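Regulatory protein YycH-like domain-containing protein (PDB 5COZ) is of unknown function but has a YycH-like domain and is probably made with a signal peptide as a lipoprotein. Local coordinates at residues 273-287 with 344-356. Numbering follows the deposited sequence.
Sequences ILHPSSILSKEVDKL and YDVYDAYTGEEYR
Ile-273 lays CG2 against Ala-349 CB (3.7 Å) where helix 276-288 packs on the mixed beta-sheet, across the end of strand 338-348 and the turn after it; helix 276-287 and strand 344-348 run at 132° to each other, obliquely antiparallel. Leu-274 N gives an almost straight bond to Ala-349 O (2.9 Å, 170° at the hydrogen), while its CD1 rests on Gly-352 CA at 3.5 Å. That turn is shaped by Asp-348 OD1, which accepts from Tyr-350 N (an Asx turn) and from Thr-351 N, which together make an Asx motif. Ile-279 puts CG2 over one face of the Tyr-347 ring, a CH-pi contact 4.2 Å from the centroid, and Trp-321 of strand 314-330 also touches this isoleucine. Lys-282, extended beyond CG, runs past the ring and bonds Gly-352 O through NZ (2.8 Å) from above the carbonyl plane; water 1 is a second partner of NZ. Glu-283, bent at chi2 (71°), takes the Tyr-347 hydroxyl on the anti lone pair of OE1 (2.7 Å). Glu-283 OE2 lies 2.5 Å from Asp-345 OD2, so close that one of the two acids probably carries a proton. Lys-286 closes the group with a salt bridge, NZ meeting the syn lone pair of Asp-345 OD2 at 2.9 Å.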
# COMPACT_ATOMS: atom_id res chain seq x y z
N ILE A 273 18.47 -13.19 -3.93
CA ILE A 273 18.39 -12.16 -2.90
C ILE A 273 18.84 -12.73 -1.56
O ILE A 273 18.90 -13.95 -1.39
CB ILE A 273 16.97 -11.55 -2.79
CG1 ILE A 273 15.93 -12.58 -2.25
CG2 ILE A 273 16.56 -10.92 -4.14
CD1 ILE A 273 14.60 -11.96 -1.90
N LEU A 274 19.14 -11.84 -0.64
CA LEU A 274 19.49 -12.22 0.72
C LEU A 274 18.30 -12.76 1.46
O LEU A 274 17.17 -12.29 1.25
CB LEU A 274 19.98 -10.96 1.46
CG LEU A 274 21.36 -10.44 1.05
CD1 LEU A 274 21.62 -9.08 1.68
CD2 LEU A 274 22.46 -11.44 1.45
N HIS A 275 18.54 -13.67 2.40
CA HIS A 275 17.49 -14.10 3.32
C HIS A 275 17.19 -12.93 4.23
O HIS A 275 18.08 -12.12 4.52
CB HIS A 275 17.93 -15.31 4.15
CG HIS A 275 18.20 -16.55 3.34
ND1 HIS A 275 18.71 -17.68 3.95
CD2 HIS A 275 18.00 -16.81 2.03
CE1 HIS A 275 18.85 -18.59 2.99
NE2 HIS A 275 18.40 -18.14 1.83
N PRO A 276 15.97 -12.85 4.79
CA PRO A 276 15.66 -11.67 5.62
C PRO A 276 16.40 -11.67 6.95
O PRO A 276 16.49 -10.61 7.59
CB PRO A 276 14.13 -11.74 5.78
CG PRO A 276 13.77 -13.21 5.54
CD PRO A 276 14.78 -13.69 4.51
N SER A 277 17.01 -12.81 7.36
CA SER A 277 17.85 -12.82 8.56
C SER A 277 18.98 -11.79 8.44
O SER A 277 19.29 -11.10 9.41
CB SER A 277 18.45 -14.20 8.79
OG SER A 277 19.03 -14.69 7.59
N SER A 278 19.60 -11.73 7.24
CA SER A 278 20.73 -10.84 6.96
C SER A 278 20.29 -9.39 7.07
O SER A 278 20.99 -8.57 7.65
CB SER A 278 21.30 -11.11 5.57
OG SER A 278 21.72 -12.46 5.46
N ILE A 279 19.08 -9.09 6.59
CA ILE A 279 18.51 -7.75 6.65
C ILE A 279 18.16 -7.39 8.09
O ILE A 279 18.52 -6.28 8.52
CB ILE A 279 17.28 -7.67 5.74
CG1 ILE A 279 17.65 -8.03 4.29
CG2 ILE A 279 16.58 -6.29 5.85
CD1 ILE A 279 18.74 -7.14 3.64
N LEU A 280 17.48 -8.30 8.83
CA LEU A 280 17.10 -7.94 10.18
C LEU A 280 18.33 -7.70 11.07
O LEU A 280 18.32 -6.72 11.82
CB LEU A 280 16.19 -9.01 10.81
CG LEU A 280 15.76 -8.69 12.27
CD1 LEU A 280 14.98 -7.34 12.35
CD2 LEU A 280 14.92 -9.82 12.83
N SER A 281 19.37 -8.55 10.99
CA SER A 281 20.53 -8.32 11.85
C SER A 281 21.22 -6.97 11.50
O SER A 281 21.61 -6.24 12.42
CB SER A 281 21.51 -9.48 11.74
OG SER A 281 22.01 -9.55 10.42
N LYS A 282 21.30 -6.62 10.22
CA LYS A 282 21.91 -5.37 9.81
C LYS A 282 21.04 -4.18 10.27
O LYS A 282 21.55 -3.16 10.75
CB LYS A 282 22.07 -5.41 8.28
CG LYS A 282 22.96 -4.39 7.68
CD LYS A 282 23.38 -4.91 6.33
CE LYS A 282 24.25 -3.92 5.70
NZ LYS A 282 24.61 -4.39 4.37
N GLU A 283 19.71 -4.33 10.15
CA GLU A 283 18.80 -3.25 10.55
C GLU A 283 18.80 -3.06 12.07
O GLU A 283 18.81 -1.92 12.54
CB GLU A 283 17.40 -3.57 10.04
CG GLU A 283 16.36 -2.54 10.47
CD GLU A 283 16.42 -1.17 9.82
OE1 GLU A 283 17.34 -0.89 9.01
OE2 GLU A 283 15.54 -0.35 10.17
N VAL A 284 18.88 -4.16 12.84
CA VAL A 284 18.99 -4.02 14.30
C VAL A 284 20.30 -3.30 14.66
O VAL A 284 20.29 -2.46 15.56
CB VAL A 284 18.86 -5.40 14.98
CG1 VAL A 284 19.47 -5.41 16.39
CG2 VAL A 284 17.42 -5.86 14.99
N ASP A 285 21.42 -3.62 13.96
CA ASP A 285 22.67 -2.95 14.27
C ASP A 285 22.53 -1.43 14.02
O ASP A 285 23.04 -0.64 14.81
CB ASP A 285 23.80 -3.55 13.43
CG ASP A 285 25.19 -3.27 13.98
OD1 ASP A 285 25.43 -3.56 15.19
OD2 ASP A 285 26.05 -2.84 13.18
N LYS A 286 21.79 -1.05 12.96
CA LYS A 286 21.56 0.37 12.65
C LYS A 286 20.68 1.02 13.72
O LYS A 286 21.01 2.08 14.24
CB LYS A 286 20.89 0.50 11.27
CG LYS A 286 20.57 1.95 10.84
CD LYS A 286 19.07 2.30 10.97
CE LYS A 286 18.73 3.56 10.20
NZ LYS A 286 17.35 4.04 10.48
N LEU A 287 19.54 0.39 14.01
CA LEU A 287 18.56 0.93 14.95
C LEU A 287 19.12 1.09 16.34
O LEU A 287 18.74 2.04 17.02
CB LEU A 287 17.30 0.07 14.97
CG LEU A 287 16.49 0.04 13.64
CD1 LEU A 287 15.34 -0.94 13.72
CD2 LEU A 287 15.98 1.42 13.27
N TYR A 344 10.76 3.90 8.14
CA TYR A 344 11.12 2.72 7.37
C TYR A 344 12.56 2.84 6.90
O TYR A 344 13.12 3.94 6.81
CB TYR A 344 10.15 2.53 6.17
CG TYR A 344 10.33 3.58 5.11
CD1 TYR A 344 9.82 4.87 5.27
CD2 TYR A 344 10.99 3.29 3.93
CE1 TYR A 344 10.05 5.87 4.32
CE2 TYR A 344 11.19 4.27 2.95
CZ TYR A 344 10.73 5.55 3.16
OH TYR A 344 10.97 6.48 2.18
N ASP A 345 13.14 1.67 6.57
CA ASP A 345 14.46 1.55 5.98
C ASP A 345 14.34 0.65 4.76
O ASP A 345 13.44 -0.20 4.70
CB ASP A 345 15.47 1.01 6.99
CG ASP A 345 15.99 2.10 7.92
OD1 ASP A 345 16.48 3.15 7.40
OD2 ASP A 345 15.93 1.91 9.16
N VAL A 346 15.22 0.84 3.78
CA VAL A 346 15.17 0.08 2.53
C VAL A 346 16.54 -0.46 2.21
O VAL A 346 17.52 0.28 2.28
CB VAL A 346 14.65 0.94 1.35
CG1 VAL A 346 14.45 0.08 0.10
CG2 VAL A 346 13.34 1.65 1.68
N TYR A 347 16.59 -1.73 1.82
CA TYR A 347 17.82 -2.40 1.43
C TYR A 347 17.73 -2.94 0.03
O TYR A 347 16.71 -3.54 -0.31
CB TYR A 347 18.08 -3.59 2.39
CG TYR A 347 18.41 -3.15 3.79
CD1 TYR A 347 17.40 -2.81 4.70
CD2 TYR A 347 19.73 -3.14 4.24
CE1 TYR A 347 17.72 -2.37 5.98
CE2 TYR A 347 20.05 -2.73 5.53
CZ TYR A 347 19.04 -2.34 6.39
OH TYR A 347 19.42 -1.94 7.64
N ASP A 348 18.80 -2.82 -0.73
CA ASP A 348 18.90 -3.53 -2.01
C ASP A 348 18.79 -5.04 -1.66
O ASP A 348 19.54 -5.53 -0.80
CB ASP A 348 20.24 -3.17 -2.66
CG ASP A 348 20.57 -3.88 -3.97
OD1 ASP A 348 20.24 -5.08 -4.09
OD2 ASP A 348 21.23 -3.25 -4.83
N ALA A 349 17.84 -5.77 -2.29
CA ALA A 349 17.65 -7.16 -1.84
C ALA A 349 18.79 -8.08 -2.26
O ALA A 349 18.96 -9.12 -1.62
CB ALA A 349 16.33 -7.72 -2.34
N TYR A 350 19.54 -7.73 -3.30
CA TYR A 350 20.67 -8.56 -3.73
C TYR A 350 21.88 -8.31 -2.88
O TYR A 350 22.55 -9.27 -2.50
CB TYR A 350 21.08 -8.29 -5.18
CG TYR A 350 20.00 -8.48 -6.22
CD1 TYR A 350 19.41 -9.73 -6.44
CD2 TYR A 350 19.61 -7.42 -7.04
CE1 TYR A 350 18.45 -9.91 -7.43
CE2 TYR A 350 18.64 -7.58 -8.02
CZ TYR A 350 18.11 -8.84 -8.25
OH TYR A 350 17.15 -8.95 -9.23
N THR A 351 22.23 -7.03 -2.66
CA THR A 351 23.50 -6.73 -2.02
C THR A 351 23.42 -6.42 -0.55
O THR A 351 24.46 -6.47 0.12
CB THR A 351 24.17 -5.53 -2.72
OG1 THR A 351 23.40 -4.34 -2.45
CG2 THR A 351 24.35 -5.73 -4.23
N GLY A 352 22.25 -6.06 -0.05
CA GLY A 352 22.09 -5.62 1.33
C GLY A 352 22.51 -4.18 1.53
O GLY A 352 22.55 -3.72 2.66
N GLU A 353 22.85 -3.44 0.44
CA GLU A 353 23.16 -2.00 0.54
C GLU A 353 21.99 -1.30 1.22
O GLU A 353 20.86 -1.42 0.75
CB GLU A 353 23.35 -1.40 -0.86
CG GLU A 353 23.53 0.12 -0.82
CD GLU A 353 23.72 0.80 -2.17
OE1 GLU A 353 23.76 0.10 -3.21
OE2 GLU A 353 23.80 2.05 -2.17
N GLU A 354 22.27 -0.53 2.26
CA GLU A 354 21.26 0.25 2.94
C GLU A 354 21.13 1.61 2.27
O GLU A 354 22.13 2.33 2.12
CB GLU A 354 21.62 0.43 4.41
CG GLU A 354 20.43 1.04 5.13
CD GLU A 354 20.61 1.33 6.59
OE1 GLU A 354 21.77 1.49 7.05
OE2 GLU A 354 19.57 1.46 7.28
N TYR A 355 19.91 1.96 1.88
CA TYR A 355 19.66 3.27 1.26
C TYR A 355 19.46 4.32 2.31
O TYR A 355 18.94 4.05 3.39
CB TYR A 355 18.46 3.19 0.34
CG TYR A 355 18.66 2.24 -0.82
CD1 TYR A 355 19.86 2.25 -1.55
CD2 TYR A 355 17.67 1.35 -1.20
CE1 TYR A 355 20.04 1.38 -2.63
CE2 TYR A 355 17.83 0.51 -2.29
CZ TYR A 355 19.01 0.54 -3.01
OH TYR A 355 19.18 -0.28 -4.08
N ARG A 356 19.84 5.55 1.98
CA ARG A 356 19.69 6.71 2.85
C ARG A 356 18.23 7.12 2.89
O ARG A 356 17.64 7.34 1.82
CB ARG A 356 20.59 7.84 2.30
CG ARG A 356 20.28 9.26 2.78
CD ARG A 356 21.21 10.27 2.15
NE ARG A 356 20.77 10.74 0.83
CZ ARG A 356 21.42 10.53 -0.31
NH1 ARG A 356 22.55 9.83 -0.32
NH2 ARG A 356 20.96 11.03 -1.46
O HOH W 1 24.68 -7.06 3.35
O HOH W 2 14.85 5.30 8.82